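Local coordinates for putative oxidoreductase (PDB 3C1A), which is probably an NAD(P)-dependent oxidoreductase, with a nucleotide-binding Rossmann fold joined to a GFO/IDH/MocA-type C-terminal domain, at residues H221-C225 / N226-K230; L301-G304 / L305-R309. All blocks are in the same frame, centred on the assembly; numbering follows the deposited sequence.

Contact 1 (H221-C225 / N226-K230); sequences HIRLC and NTMDK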
loop_
_atom_site.group_PDB
_atom_site.type_symbol
_atom_site.label_atom_id
_atom_site.label_comp_id
_atom_site.label_asym_id
_atom_site.label_seq_id
_atom_site.Cartn_x
_atom_site.Cartn_y
_atom_site.Cartn_z
ATOM N N HIS A 221 14.185 0.725 10.551
ATOM C CA HIS A 221 14.374 2.157 10.252
ATOM C C HIS A 221 13.866 2.435 8.835
ATOM O O HIS A 221 14.342 1.869 7.828
ATOM C CB HIS A 221 15.833 2.607 10.353
ATOM C CG HIS A 221 16.462 2.363 11.695
ATOM N ND1 HIS A 221 17.534 1.518 11.865
ATOM C CD2 HIS A 221 16.178 2.853 12.924
ATOM C CE1 HIS A 221 17.878 1.489 13.140
ATOM N NE2 HIS A 221 17.076 2.296 13.805
ATOM N N ILE A 222 12.886 3.311 8.763
ATOM C CA ILE A 222 12.222 3.632 7.514
ATOM C C ILE A 222 12.521 5.066 7.146
ATOM O O ILE A 222 12.025 5.971 7.794
ATOM C CB ILE A 222 10.701 3.484 7.676
ATOM C CG1 ILE A 222 10.325 2.019 7.952
ATOM C CG2 ILE A 222 9.911 4.141 6.521
ATOM C CD1 ILE A 222 8.814 1.848 8.395
ATOM N N ARG A 223 13.311 5.264 6.105
ATOM C CA ARG A 223 13.647 6.621 5.664
ATOM C C ARG A 223 12.759 7.081 4.486
ATOM O O ARG A 223 12.626 6.380 3.484
ATOM C CB ARG A 223 15.125 6.730 5.306
ATOM C CG ARG A 223 15.612 8.189 5.173
ATOM C CD ARG A 223 16.843 8.314 4.314
ATOM N NE ARG A 223 17.195 9.715 4.109
ATOM C CZ ARG A 223 18.002 10.151 3.141
ATOM N NH1 ARG A 223 18.591 9.311 2.289
ATOM N NH2 ARG A 223 18.252 11.455 3.045
ATOM N N LEU A 224 12.156 8.262 4.671
ATOM C CA LEU A 224 11.320 8.974 3.696
ATOM C C LEU A 224 11.904 10.385 3.496
ATOM O O LEU A 224 11.979 11.184 4.459
ATOM C CB LEU A 224 9.877 9.122 4.192
ATOM C CG LEU A 224 9.223 7.941 4.923
ATOM C CD1 LEU A 224 7.887 8.320 5.620
ATOM C CD2 LEU A 224 9.050 6.746 3.960
ATOM N N CYS A 225 12.296 10.665 2.266
ATOM C CA CYS A 225 12.880 11.937 1.852
ATOM C C CYS A 225 12.432 12.375 0.445
ATOM O O CYS A 225 12.642 11.656 -0.541
ATOM C CB CYS A 225 14.370 11.839 1.925
ATOM S SG CYS A 225 15.163 13.364 1.364
ATOM N N ASN A 226 11.767 13.533 0.376
ATOM C CA ASN A 226 11.196 14.036 -0.882
ATOM C C ASN A 226 12.062 15.125 -1.549
ATOM O O ASN A 226 11.574 15.902 -2.396
ATOM C CB ASN A 226 9.742 14.498 -0.725
ATOM C CG ASN A 226 9.577 15.717 0.202
ATOM O OD1 ASN A 226 10.525 16.144 0.845
ATOM N ND2 ASN A 226 8.357 16.259 0.269
ATOM N N THR A 227 13.360 15.130 -1.212
ATOM C CA THR A 227 14.303 16.073 -1.796
ATOM C C THR A 227 15.501 15.367 -2.444
ATOM O O THR A 227 16.555 15.959 -2.557
ATOM C CB THR A 227 14.757 17.098 -0.743
ATOM O OG1 THR A 227 15.387 16.441 0.366
ATOM C CG2 THR A 227 13.581 17.886 -0.213
HETATM N N MSE A 228 15.351 14.118 -2.874
HETATM C CA MSE A 228 16.464 13.344 -3.438
HETATM C C MSE A 228 16.027 12.584 -4.675
HETATM O O MSE A 228 14.835 12.468 -4.964
HETATM C CB MSE A 228 17.052 12.348 -2.409
HETATM C CG MSE A 228 16.079 11.315 -1.973
HETATM SE SE MSE A 228 16.669 10.008 -0.705
HETATM C CE MSE A 228 17.128 8.605 -1.909
ATOM N N ASP A 229 16.978 12.052 -5.431
ATOM C CA ASP A 229 16.611 11.275 -6.610
ATOM C C ASP A 229 15.696 10.083 -6.294
ATOM O O ASP A 229 15.792 9.476 -5.240
ATOM C CB ASP A 229 17.835 10.767 -7.370
ATOM C CG ASP A 229 18.532 11.854 -8.201
ATOM O OD1 ASP A 229 18.047 13.002 -8.280
ATOM O OD2 ASP A 229 19.563 11.524 -8.838
ATOM N N LYS A 230 14.881 9.715 -7.284
ATOM C CA LYS A 230 13.917 8.625 -7.174
ATOM C C LYS A 230 14.562 7.279 -6.801
ATOM O O LYS A 230 15.500 6.790 -7.452
ATOM C CB LYS A 230 13.089 8.512 -8.469
ATOM C CG LYS A 230 11.848 7.636 -8.352
#

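Contact 2 (L301-G304 / L305-R309); sequences LELG and LRVVR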
loop_
_atom_site.group_PDB
_atom_site.type_symbol
_atom_site.label_atom_id
_atom_site.label_comp_id
_atom_site.label_asym_id
_atom_site.label_seq_id
_atom_site.Cartn_x
_atom_site.Cartn_y
_atom_site.Cartn_z
ATOM N N LEU A 301 -7.890 -5.532 5.992
ATOM C CA LEU A 301 -8.311 -4.365 6.715
ATOM C C LEU A 301 -7.598 -4.197 8.075
ATOM O O LEU A 301 -7.250 -3.062 8.469
ATOM C CB LEU A 301 -9.818 -4.470 6.951
ATOM C CG LEU A 301 -10.462 -3.328 7.722
ATOM C CD1 LEU A 301 -10.104 -1.977 7.138
ATOM C CD2 LEU A 301 -11.945 -3.588 7.691
ATOM N N GLU A 302 -7.427 -5.296 8.802
ATOM C CA GLU A 302 -6.780 -5.235 10.136
ATOM C C GLU A 302 -5.355 -4.723 10.041
ATOM O O GLU A 302 -4.876 -3.988 10.890
ATOM C CB GLU A 302 -6.759 -6.607 10.812
ATOM C CG GLU A 302 -6.249 -6.543 12.259
ATOM C CD GLU A 302 -6.954 -5.452 13.067
ATOM O OE1 GLU A 302 -8.212 -5.353 12.971
ATOM O OE2 GLU A 302 -6.246 -4.677 13.762
ATOM N N LEU A 303 -4.662 -5.113 9.000
ATOM C CA LEU A 303 -3.337 -4.580 8.771
ATOM C C LEU A 303 -3.374 -3.093 8.459
ATOM O O LEU A 303 -2.535 -2.369 8.959
ATOM C CB LEU A 303 -2.626 -5.334 7.652
ATOM C CG LEU A 303 -1.158 -4.978 7.376
ATOM C CD1 LEU A 303 -0.278 -5.199 8.577
ATOM C CD2 LEU A 303 -0.608 -5.784 6.174
ATOM N N GLY A 304 -4.345 -2.641 7.660
ATOM C CA GLY A 304 -4.511 -1.207 7.372
ATOM C C GLY A 304 -4.745 -0.425 8.651
ATOM O O GLY A 304 -4.192 0.674 8.846
ATOM N N LEU A 305 -5.545 -1.001 9.536
ATOM C CA LEU A 305 -5.793 -0.350 10.826
ATOM C C LEU A 305 -4.493 -0.232 11.661
ATOM O O LEU A 305 -4.201 0.829 12.262
ATOM C CB LEU A 305 -6.907 -1.076 11.576
ATOM C CG LEU A 305 -7.121 -0.758 13.067
ATOM C CD1 LEU A 305 -7.361 0.721 13.345
ATOM C CD2 LEU A 305 -8.292 -1.555 13.531
ATOM N N ARG A 306 -3.728 -1.305 11.703
ATOM C CA ARG A 306 -2.498 -1.338 12.501
ATOM C C ARG A 306 -1.468 -0.345 11.936
ATOM O O ARG A 306 -0.736 0.270 12.702
ATOM C CB ARG A 306 -1.919 -2.747 12.537
ATOM C CG ARG A 306 -2.801 -3.753 13.254
ATOM C CD ARG A 306 -2.397 -5.188 12.907
ATOM N NE ARG A 306 -0.981 -5.401 13.140
ATOM C CZ ARG A 306 -0.212 -6.278 12.508
ATOM N NH1 ARG A 306 -0.734 -7.124 11.637
ATOM N NH2 ARG A 306 1.079 -6.358 12.801
ATOM N N VAL A 307 -1.410 -0.225 10.602
ATOM C CA VAL A 307 -0.544 0.779 9.912
ATOM C C VAL A 307 -0.951 2.192 10.322
ATOM O O VAL A 307 -0.074 3.029 10.565
ATOM C CB VAL A 307 -0.667 0.709 8.404
ATOM C CG1 VAL A 307 0.004 1.904 7.741
ATOM C CG2 VAL A 307 -0.120 -0.696 7.848
ATOM N N VAL A 308 -2.265 2.461 10.325
ATOM C CA VAL A 308 -2.790 3.769 10.767
ATOM C C VAL A 308 -2.413 4.073 12.213
ATOM O O VAL A 308 -2.102 5.239 12.582
ATOM C CB VAL A 308 -4.329 3.897 10.577
ATOM C CG1 VAL A 308 -4.910 5.135 11.330
ATOM C CG2 VAL A 308 -4.708 4.032 9.113
ATOM N N ARG A 309 -2.404 3.041 13.041
ATOM C CA ARG A 309 -2.035 3.230 14.458
ATOM C C ARG A 309 -0.584 3.673 14.592
ATOM O O ARG A 309 -0.269 4.610 15.300
ATOM C CB ARG A 309 -2.287 1.960 15.277
ATOM C CG ARG A 309 -1.929 2.168 16.752
ATOM C CD ARG A 309 -2.266 0.993 17.635
ATOM N NE ARG A 309 -3.692 0.721 17.652
ATOM C CZ ARG A 309 -4.264 -0.320 17.058
ATOM N NH1 ARG A 309 -3.540 -1.205 16.387
ATOM N NH2 ARG A 309 -5.575 -0.481 17.138
HETATM O O HOH W 1 -5.166 -3.379 15.529
#

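Contact 1 (H221-C225 / N226-K230)
Cys225 sits at the tight end of this corner, its thiol pointing on toward the residues that follow it in the chain. With SG anti to the backbone N (chi1 178°), the sulfur faces Thr227, and its distance to Thr227 OG1 is 3.2 Å. Thr227 N also gives a weak hydrogen bond to Cys225 SG, 3.6 Å long though fairly straight at 160°, so one sulfur meets both the amide and the hydroxyl of the same residue. Selenomethionine Met228 points its side chain back toward the strand: its CG lies 3.7 Å from Cys225 O, and chi1 at 63° with an extended chi2 puts SE 3.9 Å from Cys225 CB. Asn226 is buried too, its amide hydrogen-bonded to Gly207 N and Glu205 O on the neighbouring strand.

The more open side is made by Arg223 and Met228, both partly exposed, and their mutual contact is the looser one. The extended arginine runs out obliquely from the strand until NH1 stands 3.6 Å from Met228 SE, the selenium lying over one face of the guanidinium. The charge itself is met by salt bridges to Asp208 and Glu154. The whole is a strand-to-strand connection in the mixed sheet of the C-terminal domain, where 218-225 turns into 229-238 and strand 148-158 runs between them.

Contact 2 (L301-G304 / L305-R309)
Glu302 and Arg306, one helical turn apart, meet through carbon and oxygen rather than by charge. Backbone bonds come first: Leu305 N to Leu301 O, Arg306 N to Glu302 O, Val307 N to Leu303 O (2.9 Å) and Val308 N to Gly304 O form an unbroken run of i to i+4 bonds.

Among the polar side chains, Glu302 bends at chi2 (49°) and sets OE2 beside the Arg306 chain, 3.6 Å from CG. Although carboxylate and guanidinium planes lie within 6° of each other, the charged atoms do not meet, Glu302 OE2 staying 5.4 Å from Arg306 NE; that NE is salt-bridged to Asp187. A water, doubtfully close to Glu302 OE2, accepts from Arg309 NH1 at 2.8 Å, in the plane of that guanidinium.

Methyls also meet charged groups. Leu305 CD2 packs 3.7 Å from Glu302 OE2, and Leu303 CD1 lies over one face of the Arg306 guanidinium, 3.6 Å from NH1. With an alanine in place of Arg306, Asp187 would probably lose its charged mate and Leu303 CD1 the flat group it lies against.

The apolar pair is Leu303 CG with Val307 CG2, 4.4 Å apart. Leu301 and Leu305 face helix 106-119, whereas Leu303 and Val307 face helix 168-184: a regular alpha-helix wedged between two others.

Contact 1 and contact 2 lie in series along the chain, their centres 23 Å apart and their nearest atoms about 9 Å apart, so neither touches the other. What they share is helix 168-184. From contact 1, Ile222 touches its Asp176 and Val180, Leu224 its Asp176, and Asn226 its Trp172; from contact 2, Leu303 and Arg306 pack on Leu181, and Val307 on Ala174 and Ser178. That helix thus links the mixed sheet to helix 301-314, which on another side meets helix 106-119, the Rossmann-fold helix joining strands 95-99 and 123-126. Contact 2 is the more central, 11 Å from the centre of the chain to its own centre, against 17 Å for contact 1.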